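Local coordinates for protein dehydratase, IlvD/Edd family (Caulobacter crescentus, PDB 5OYN) that catalyses the dehydration of D-xylonate, and of D-gluconate with similar efficiency, using a [2Fe-2S] cluster and magnesium in a homotetrameric enzyme, at residues A[35-40]-A[49-54]; A[20-25]-A[593-598]. One frame throughout, in Å; residues are numbered along the deposited sequence.

Contact 1 joins helix 30-39 to helix 47-51 and is mostly buried, whereas contact 2 sets the one-turn helix 21-24 against the C-terminal tail at the surface, the two lying about 13 Å apart, centre to centre. Contact 1 is nested within the long loop of chain that contact 2 closes. Its junction is apolar, one leucine meeting another and an arginine stem, and the second leucine the beta carbon of a phenylalanine; in contact 2 an aspartate carboxylate has a leucine methyl beside it and a salt bridge to an arginine of the second subunit. Tyr36 OH ties the two together through a probable hydrogen bond to His598 ND1 at 3.2 Å. Both contacts touch the second subunit.

Contact 1 of 2, residues A[35-40]-A[49-54]; sequences LYLERF and ELRSGK. With FES (Fe2/s2 (inorganic) cluster), chain H.
Arg39 NE donates to Glu38 OE2 at 2.7 Å, the N-H...O angle being 132°, in a salt bridge between successive residues of segment 35-40. The bond is bent: the nitrogen meets the oxygen from above the carboxylate plane, and OE2 in turn lies well off the guanidinium plane. With CG anti to the backbone N (chi1 -155°) and kinks at chi2 and chi3, the Arg39 chain folds back toward its neighbour and lays one guanidinium face over S1 of the [2Fe-2S] cluster, with Arg39 NH1 3.7 Å from S1. This positive group could stabilise negative charge on the cluster. Arg39 also packs on Cys210 of the second subunit, a cluster ligand, which is consistent with the cluster belonging to that subunit.

Between the two segments the contact is apolar. Leu37 CD1 sits 3.9 Å from Leu50 CB and 3.8 Å from Arg51 CG, so a single methyl touches both residues. The leucines run past one another in opposite senses, while the Arg51 stem lies roughly at right angles to Leu37. On the other flank Leu50 CD1 rests 3.8 Å from Phe40 CB; Phe40 touches Leu50 through this atom, and its ring makes an edge-to-face pair with Phe100 of the second subunit.

The contact thus joins the end region of helix 30-39 to the short helix 47-51, the next in the chain, mainly through side chains and with no hydrogen bond between them. Phe24 of helix 21-24 touches both Leu37 and Leu50, whereas Phe40 and Glu49 reach Met92 and Ile90 of strand 90-95, an outermost strand, within this chain, of the parallel sheet.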
ATOM      1  N   LEU A  35     -26.208 -10.324  11.153  1.00 77.65           N
ATOM      2  CA  LEU A  35     -25.647 -10.948   9.955  1.00 80.75           C
ATOM      3  C   LEU A  35     -24.908  -9.934   9.080  1.00 81.65           C
ATOM      4  O   LEU A  35     -23.945 -10.292   8.390  1.00 80.96           O
ATOM      5  CB  LEU A  35     -26.774 -11.634   9.173  1.00 81.27           C
ATOM      6  CG  LEU A  35     -26.558 -12.503   7.927  1.00 82.76           C
ATOM      7  CD1 LEU A  35     -26.351 -11.664   6.667  1.00 81.43           C
ATOM      8  CD2 LEU A  35     -25.405 -13.476   8.134  1.00 82.87           C
ATOM      9  N   TYR A  36     -25.331  -8.669   9.106  1.00 82.50           N
ATOM     10  CA  TYR A  36     -24.776  -7.630   8.247  1.00 74.34           C
ATOM     11  C   TYR A  36     -23.559  -6.931   8.851  1.00 73.75           C
ATOM     12  O   TYR A  36     -22.612  -6.641   8.118  1.00 73.25           O
ATOM     13  CB  TYR A  36     -25.855  -6.597   7.917  1.00 76.65           C
ATOM     14  CG  TYR A  36     -26.956  -7.101   6.997  1.00 76.33           C
ATOM     15  CD1 TYR A  36     -26.704  -8.074   6.032  1.00 74.08           C
ATOM     16  CD2 TYR A  36     -28.250  -6.588   7.089  1.00 76.25           C
ATOM     17  CE1 TYR A  36     -27.717  -8.528   5.189  1.00 74.60           C
ATOM     18  CE2 TYR A  36     -29.267  -7.031   6.249  1.00 74.63           C
ATOM     19  CZ  TYR A  36     -28.996  -8.003   5.306  1.00 77.01           C
ATOM     20  OH  TYR A  36     -30.008  -8.439   4.479  1.00 77.70           O
ATOM     21  N   LEU A  37     -23.560  -6.640  10.167  1.00 79.61           N
ATOM     22  CA  LEU A  37     -22.380  -6.033  10.795  1.00 76.81           C
ATOM     23  C   LEU A  37     -21.198  -6.977  10.834  1.00 76.82           C
ATOM     24  O   LEU A  37     -20.050  -6.529  10.885  1.00 78.47           O
ATOM     25  CB  LEU A  37     -22.606  -5.626  12.254  1.00 74.82           C
ATOM     26  CG  LEU A  37     -23.518  -4.582  12.865  1.00 79.34           C
ATOM     27  CD1 LEU A  37     -23.348  -3.245  12.100  1.00 80.45           C
ATOM     28  CD2 LEU A  37     -24.940  -5.097  12.985  1.00 79.50           C
ATOM     29  N   GLU A  38     -21.458  -8.277  10.882  1.00 74.91           N
ATOM     30  CA  GLU A  38     -20.459  -9.203  11.394  1.00 75.78           C
ATOM     31  C   GLU A  38     -19.180  -9.182  10.556  1.00 75.33           C
ATOM     32  O   GLU A  38     -18.083  -8.956  11.086  1.00 75.55           O
ATOM     33  CB  GLU A  38     -21.077 -10.594  11.471  1.00 74.27           C
ATOM     34  CG  GLU A  38     -20.104 -11.702  11.635  1.00 78.23           C
ATOM     35  CD  GLU A  38     -19.973 -12.523  10.377  1.00 81.27           C
ATOM     36  OE1 GLU A  38     -20.899 -12.453   9.531  1.00 75.35           O
ATOM     37  OE2 GLU A  38     -18.960 -13.255  10.260  1.00 85.03           O
ATOM     38  N   ARG A  39     -19.298  -9.380   9.242  1.00 72.55           N
ATOM     39  CA  ARG A  39     -18.097  -9.540   8.432  1.00 68.68           C
ATOM     40  C   ARG A  39     -17.429  -8.211   8.096  1.00 68.60           C
ATOM     41  O   ARG A  39     -16.202  -8.159   7.969  1.00 68.92           O
ATOM     42  CB  ARG A  39     -18.421 -10.296   7.149  1.00 72.34           C
ATOM     43  CG  ARG A  39     -17.218 -11.020   6.578  1.00 70.78           C
ATOM     44  CD  ARG A  39     -16.802 -12.139   7.491  1.00 66.92           C
ATOM     45  NE  ARG A  39     -17.951 -12.999   7.764  1.00 75.66           N
ATOM     46  CZ  ARG A  39     -18.181 -14.164   7.162  1.00 79.60           C
ATOM     47  NH1 ARG A  39     -17.329 -14.621   6.249  1.00 78.59           N
ATOM     48  NH2 ARG A  39     -19.263 -14.875   7.474  1.00 76.34           N
ATOM     49  N   PHE A  40     -18.201  -7.132   7.956  1.00 66.12           N
ATOM     50  CA  PHE A  40     -17.616  -5.815   7.739  1.00 60.22           C
ATOM     51  C   PHE A  40     -16.638  -5.408   8.829  1.00 57.01           C
ATOM     52  O   PHE A  40     -16.005  -4.357   8.708  1.00 62.42           O
ATOM     53  CB  PHE A  40     -18.715  -4.758   7.647  1.00 65.05           C
ATOM     54  CG  PHE A  40     -19.145  -4.474   6.258  1.00 63.55           C
ATOM     55  CD1 PHE A  40     -18.206  -4.319   5.256  1.00 66.71           C
ATOM     56  CD2 PHE A  40     -20.481  -4.379   5.941  1.00 65.30           C
ATOM     57  CE1 PHE A  40     -18.588  -4.068   3.970  1.00 60.84           C
ATOM     58  CE2 PHE A  40     -20.870  -4.122   4.650  1.00 69.24           C
ATOM     59  CZ  PHE A  40     -19.922  -3.970   3.664  1.00 67.88           C
ATOM     60  N   GLU A  49     -18.214   2.416  14.631  1.00 72.10           N
ATOM     61  CA  GLU A  49     -18.187   3.036  13.312  1.00 68.08           C
ATOM     62  C   GLU A  49     -19.451   2.714  12.534  1.00 68.01           C
ATOM     63  O   GLU A  49     -20.128   3.617  12.030  1.00 79.91           O
ATOM     64  CB  GLU A  49     -16.962   2.571  12.535  1.00 66.28           C
ATOM     65  CG  GLU A  49     -15.690   3.294  12.902  1.00 67.25           C
ATOM     66  CD  GLU A  49     -14.474   2.551  12.413  1.00 64.48           C
ATOM     67  OE1 GLU A  49     -14.219   1.447  12.939  1.00 60.10           O
ATOM     68  OE2 GLU A  49     -13.791   3.064  11.494  1.00 65.87           O
ATOM     69  N   LEU A  50     -19.789   1.434  12.431  1.00 68.99           N
ATOM     70  CA  LEU A  50     -20.902   1.016  11.593  1.00 72.41           C
ATOM     71  C   LEU A  50     -22.266   1.260  12.230  1.00 75.97           C
ATOM     72  O   LEU A  50     -23.284   1.100  11.548  1.00 76.07           O
ATOM     73  CB  LEU A  50     -20.760  -0.468  11.240  1.00 71.14           C
ATOM     74  CG  LEU A  50     -19.596  -0.831  10.314  1.00 71.23           C
ATOM     75  CD1 LEU A  50     -19.204  -2.305  10.457  1.00 68.74           C
ATOM     76  CD2 LEU A  50     -19.939  -0.499   8.870  1.00 65.50           C
ATOM     77  N   ARG A  51     -22.318   1.648  13.503  1.00 76.40           N
ATOM     78  CA  ARG A  51     -23.586   1.758  14.216  1.00 80.68           C
ATOM     79  C   ARG A  51     -23.846   3.153  14.769  1.00 79.21           C
ATOM     80  O   ARG A  51     -24.814   3.344  15.512  1.00 82.66           O
ATOM     81  CB  ARG A  51     -23.639   0.729  15.350  1.00 85.19           C
ATOM     82  CG  ARG A  51     -23.582  -0.720  14.880  1.00 81.46           C
ATOM     83  CD  ARG A  51     -24.595  -1.571  15.629  1.00 88.34           C
ATOM     84  NE  ARG A  51     -24.215  -1.748  17.029  1.00 95.32           N
ATOM     85  CZ  ARG A  51     -25.011  -2.258  17.964  1.00 99.37           C
ATOM     86  NH1 ARG A  51     -26.240  -2.640  17.648  1.00 97.27           N
ATOM     87  NH2 ARG A  51     -24.581  -2.384  19.211  1.00103.92           N
ATOM     88  N   SER A  52     -23.016   4.129  14.433  1.00 77.29           N
ATOM     89  CA  SER A  52     -23.183   5.483  14.936  1.00 76.55           C
ATOM     90  C   SER A  52     -24.019   6.360  14.015  1.00 78.47           C
ATOM     91  O   SER A  52     -24.188   7.551  14.299  1.00 78.88           O
ATOM     92  CB  SER A  52     -21.814   6.130  15.144  1.00 78.65           C
ATOM     93  OG  SER A  52     -21.172   6.300  13.889  1.00 81.52           O
ATOM     94  N   GLY A  53     -24.530   5.817  12.917  1.00 76.08           N
ATOM     95  CA  GLY A  53     -25.352   6.610  12.034  1.00 71.75           C
ATOM     96  C   GLY A  53     -24.611   7.541  11.103  1.00 71.18           C
ATOM     97  O   GLY A  53     -25.256   8.376  10.458  1.00 74.44           O
ATOM     98  N   LYS A  54     -23.284   7.446  11.015  1.00 71.08           N
ATOM     99  CA  LYS A  54     -22.579   8.151   9.956  1.00 63.32           C
ATOM    100  C   LYS A  54     -22.918   7.510   8.607  1.00 63.00           C
ATOM    101  O   LYS A  54     -23.292   6.332   8.547  1.00 60.99           O
ATOM    102  CB  LYS A  54     -21.070   8.115  10.185  1.00 59.64           C
ATOM    103  CG  LYS A  54     -20.580   8.667  11.512  1.00 63.15           C
ATOM    104  CD  LYS A  54     -19.050   8.834  11.472  1.00 58.08           C
ATOM    105  CE  LYS A  54     -18.443   9.178  12.821  1.00 60.58           C
ATOM    106  NZ  LYS A  54     -17.895   7.974  13.549  1.00 78.60           N
TER
HETATM  107 FE1  FES H 602     -18.265 -14.219   2.222  1.00 85.64          FE
HETATM  108 FE2  FES H 602     -19.593 -16.406   3.994  1.00104.74          FE
HETATM  109  S1  FES H 602     -19.922 -14.249   3.672  1.00 90.78           S
HETATM  110  S2  FES H 602     -17.876 -16.350   2.611  1.00 85.86           S

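Contact 2 of 2, residues A[20-25]-A[593-598]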
ATOM      1  N   SER A  20     -28.083   2.902   4.636  1.00 69.06           N
ATOM      2  CA  SER A  20     -27.177   2.008   5.347  1.00 67.24           C
ATOM      3  C   SER A  20     -27.836   1.466   6.607  1.00 70.55           C
ATOM      4  O   SER A  20     -27.746   0.268   6.895  1.00 70.36           O
ATOM      5  CB  SER A  20     -25.869   2.729   5.683  1.00 64.95           C
ATOM      6  OG  SER A  20     -26.077   4.074   6.083  1.00 63.79           O
ATOM      7  N   ARG A  21     -28.547   2.328   7.346  1.00 71.52           N
ATOM      8  CA  ARG A  21     -29.196   1.910   8.585  1.00 71.26           C
ATOM      9  C   ARG A  21     -30.163   0.755   8.381  1.00 69.79           C
ATOM     10  O   ARG A  21     -30.457   0.042   9.339  1.00 71.41           O
ATOM     11  CB  ARG A  21     -29.927   3.084   9.234  1.00 71.66           C
ATOM     12  CG  ARG A  21     -29.023   4.270   9.580  1.00 77.89           C
ATOM     13  CD  ARG A  21     -27.990   3.899  10.653  1.00 85.23           C
ATOM     14  NE  ARG A  21     -26.606   3.970  10.159  1.00 90.86           N
ATOM     15  CZ  ARG A  21     -25.532   3.622  10.870  1.00 85.53           C
ATOM     16  NH1 ARG A  21     -25.676   3.189  12.118  1.00 86.52           N
ATOM     17  NH2 ARG A  21     -24.311   3.728  10.346  1.00 82.95           N
ATOM     18  N   ASP A  22     -30.655   0.526   7.164  1.00 71.81           N
ATOM     19  CA  ASP A  22     -31.515  -0.635   6.981  1.00 73.53           C
ATOM     20  C   ASP A  22     -30.742  -1.949   7.051  1.00 76.29           C
ATOM     21  O   ASP A  22     -31.354  -3.012   7.216  1.00 73.66           O
ATOM     22  CB  ASP A  22     -32.274  -0.547   5.665  1.00 68.15           C
ATOM     23  CG  ASP A  22     -33.351  -1.620   5.554  1.00 80.13           C
ATOM     24  OD1 ASP A  22     -34.358  -1.547   6.303  1.00 75.34           O
ATOM     25  OD2 ASP A  22     -33.172  -2.553   4.738  1.00 81.87           O
ATOM     26  N   TRP A  23     -29.416  -1.908   6.924  1.00 78.33           N
ATOM     27  CA  TRP A  23     -28.589  -3.088   7.140  1.00 71.62           C
ATOM     28  C   TRP A  23     -28.122  -3.173   8.588  1.00 73.81           C
ATOM     29  O   TRP A  23     -28.209  -4.233   9.215  1.00 77.41           O
ATOM     30  CB  TRP A  23     -27.363  -3.069   6.227  1.00 69.11           C
ATOM     31  CG  TRP A  23     -27.542  -3.533   4.818  1.00 64.37           C
ATOM     32  CD1 TRP A  23     -27.129  -4.721   4.295  1.00 65.96           C
ATOM     33  CD2 TRP A  23     -28.104  -2.791   3.732  1.00 61.43           C
ATOM     34  NE1 TRP A  23     -27.429  -4.780   2.957  1.00 64.23           N
ATOM     35  CE2 TRP A  23     -28.029  -3.607   2.586  1.00 60.61           C
ATOM     36  CE3 TRP A  23     -28.677  -1.520   3.618  1.00 68.28           C
ATOM     37  CZ2 TRP A  23     -28.506  -3.198   1.342  1.00 61.92           C
ATOM     38  CZ3 TRP A  23     -29.154  -1.112   2.370  1.00 65.53           C
ATOM     39  CH2 TRP A  23     -29.061  -1.948   1.254  1.00 61.23           C
ATOM     40  N   PHE A  24     -27.639  -2.053   9.126  1.00 70.68           N
ATOM     41  CA  PHE A  24     -26.884  -2.031  10.368  1.00 71.66           C
ATOM     42  C   PHE A  24     -27.724  -1.681  11.588  1.00 79.10           C
ATOM     43  O   PHE A  24     -27.243  -1.845  12.717  1.00 87.71           O
ATOM     44  CB  PHE A  24     -25.717  -1.042  10.242  1.00 77.02           C
ATOM     45  CG  PHE A  24     -24.726  -1.404   9.161  1.00 77.35           C
ATOM     46  CD1 PHE A  24     -24.524  -2.733   8.797  1.00 74.70           C
ATOM     47  CD2 PHE A  24     -23.996  -0.416   8.511  1.00 72.24           C
ATOM     48  CE1 PHE A  24     -23.618  -3.063   7.807  1.00 73.21           C
ATOM     49  CE2 PHE A  24     -23.086  -0.741   7.513  1.00 70.64           C
ATOM     50  CZ  PHE A  24     -22.897  -2.064   7.161  1.00 71.40           C
ATOM     51  N   ASP A  25     -28.954  -1.210  11.401  1.00 78.72           N
ATOM     52  CA  ASP A  25     -29.854  -0.933  12.516  1.00 75.55           C
ATOM     53  C   ASP A  25     -31.296  -1.187  12.077  1.00 79.62           C
ATOM     54  O   ASP A  25     -32.182  -0.343  12.232  1.00 82.69           O
ATOM     55  CB  ASP A  25     -29.654   0.490  13.037  1.00 77.89           C
ATOM     56  CG  ASP A  25     -30.484   0.779  14.271  1.00 87.20           C
ATOM     57  OD1 ASP A  25     -30.398   0.004  15.250  1.00 87.57           O
ATOM     58  OD2 ASP A  25     -31.227   1.783  14.258  1.00 92.35           O
ATOM     59  N   ALA A 593     -35.083   4.770  -4.343  1.00 84.26           N
ATOM     60  CA  ALA A 593     -36.328   5.080  -3.653  1.00 86.77           C
ATOM     61  C   ALA A 593     -36.933   3.841  -3.003  1.00 86.94           C
ATOM     62  O   ALA A 593     -37.529   3.941  -1.923  1.00 89.60           O
ATOM     63  CB  ALA A 593     -37.322   5.710  -4.625  1.00 72.70           C
ATOM     64  N   LYS A 594     -36.794   2.678  -3.637  1.00 79.84           N
ATOM     65  CA  LYS A 594     -37.302   1.426  -3.097  1.00 86.23           C
ATOM     66  C   LYS A 594     -36.147   0.589  -2.564  1.00 84.92           C
ATOM     67  O   LYS A 594     -35.072   0.536  -3.170  1.00 87.77           O
ATOM     68  CB  LYS A 594     -38.083   0.643  -4.158  1.00 83.45           C
ATOM     69  CG  LYS A 594     -38.631  -0.698  -3.671  1.00 90.57           C
ATOM     70  CD  LYS A 594     -40.031  -0.571  -3.062  1.00 92.18           C
ATOM     71  CE  LYS A 594     -40.802  -1.888  -3.146  1.00 92.41           C
ATOM     72  NZ  LYS A 594     -39.905  -3.082  -3.264  1.00 87.29           N
ATOM     73  N   LEU A 595     -36.359  -0.042  -1.422  1.00 84.48           N
ATOM     74  CA  LEU A 595     -35.347  -0.913  -0.851  1.00 82.77           C
ATOM     75  C   LEU A 595     -35.331  -2.241  -1.593  1.00 83.00           C
ATOM     76  O   LEU A 595     -36.234  -2.546  -2.373  1.00 88.45           O
ATOM     77  CB  LEU A 595     -35.624  -1.114   0.633  1.00 77.08           C
ATOM     78  CG  LEU A 595     -35.056  -0.015   1.522  1.00 76.92           C
ATOM     79  CD1 LEU A 595     -35.340  -0.321   2.979  1.00 77.93           C
ATOM     80  CD2 LEU A 595     -33.563   0.130   1.277  1.00 81.25           C
ATOM     81  N   PRO A 596     -34.288  -3.047  -1.403  1.00 84.54           N
ATOM     82  CA  PRO A 596     -34.338  -4.426  -1.907  1.00 86.93           C
ATOM     83  C   PRO A 596     -34.643  -5.433  -0.797  1.00 87.41           C
ATOM     84  O   PRO A 596     -34.447  -5.146   0.394  1.00 80.12           O
ATOM     85  CB  PRO A 596     -32.938  -4.623  -2.500  1.00 79.69           C
ATOM     86  CG  PRO A 596     -32.049  -3.690  -1.685  1.00 77.00           C
ATOM     87  CD  PRO A 596     -32.924  -2.663  -0.993  1.00 76.52           C
ATOM     88  N   ARG A 597     -35.140  -6.610  -1.173  1.00 83.33           N
ATOM     89  CA  ARG A 597     -35.476  -7.621  -0.180  1.00 82.76           C
ATOM     90  C   ARG A 597     -34.230  -8.059   0.579  1.00 84.01           C
ATOM     91  O   ARG A 597     -33.113  -8.001   0.065  1.00 86.52           O
ATOM     92  CB  ARG A 597     -36.118  -8.835  -0.847  1.00 82.45           C
ATOM     93  CG  ARG A 597     -36.923  -8.531  -2.089  1.00 79.30           C
ATOM     94  CD  ARG A 597     -37.160  -9.808  -2.873  1.00 82.75           C
ATOM     95  NE  ARG A 597     -38.056 -10.725  -2.169  1.00 87.18           N
ATOM     96  CZ  ARG A 597     -38.768 -11.680  -2.763  1.00 88.92           C
ATOM     97  NH1 ARG A 597     -38.689 -11.855  -4.079  1.00 87.15           N
ATOM     98  NH2 ARG A 597     -39.555 -12.468  -2.039  1.00 89.30           N
ATOM     99  N   HIS A 598     -34.428  -8.504   1.815  1.00 82.94           N
ATOM    100  CA  HIS A 598     -33.336  -9.122   2.552  1.00 85.81           C
ATOM    101  C   HIS A 598     -32.887 -10.404   1.844  1.00 85.89           C
ATOM    102  O   HIS A 598     -33.618 -10.988   1.037  1.00 83.36           O
ATOM    103  CB  HIS A 598     -33.761  -9.406   3.995  1.00 86.37           C
ATOM    104  CG  HIS A 598     -33.946  -8.172   4.825  1.00 87.49           C
ATOM    105  ND1 HIS A 598     -32.888  -7.446   5.330  1.00 88.93           N
ATOM    106  CD2 HIS A 598     -35.068  -7.532   5.235  1.00 89.27           C
ATOM    107  CE1 HIS A 598     -33.350  -6.413   6.011  1.00 89.40           C
ATOM    108  NE2 HIS A 598     -34.670  -6.440   5.969  1.00 89.51           N
TER
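A single helical turn, 21-24, faces an extended tail, 593-598, in which Leu595 through His598 all keep psi near 160°. The backbones stay well apart, their nearest alpha carbons being Asp22 CA and Leu595 CA at 8.7 Å, and no hydrogen bond crosses between them. The turn is held from within: Ser20 O accepts from Trp23 N at 2.7 Å and from Phe24 N at 3.2 Å, and Asp25 N follows by donating to Arg21 O.

Side chains bridge the gap. Asp22 and Leu595 extend from opposite directions, and Leu595 CD1 comes to 3.5 Å from Asp22 CG, with both carboxylate oxygens at similar range; the methyl lies beside the carboxylate as a van der Waals neighbour and not a polar partner. The first torsion of Asp22 (chi1 -170°) sets CG opposite the backbone N and carries the group out to the tail. His598 CE1 lies 4.1 Å from Asp22 OD2, with ring and carboxylate planes 29° apart. This is a loose approach; the strong partner of OD2 is Arg105 of the second subunit, in a salt bridge. The same arginine also donates from NH2 to Pro596 O and from NE to Arg597 O, clamping helix and tail together from across the interface. With an alanine here, Arg105 of the second subunit would probably lose its salt bridge to this carboxylate, keeping its bonds to the Pro596 and Arg597 carbonyls, and Leu595 CD1 most of the surface it rests on.

The two segments lie near opposite ends of the chain, and the contact brings the tail after helix 583-586 back to the N-terminal region. Helix 30-39 adjoins both sides, with Leu37 against Phe24 and Met32 against His598, and the second subunit packs on the tail through Pro106 on Pro596.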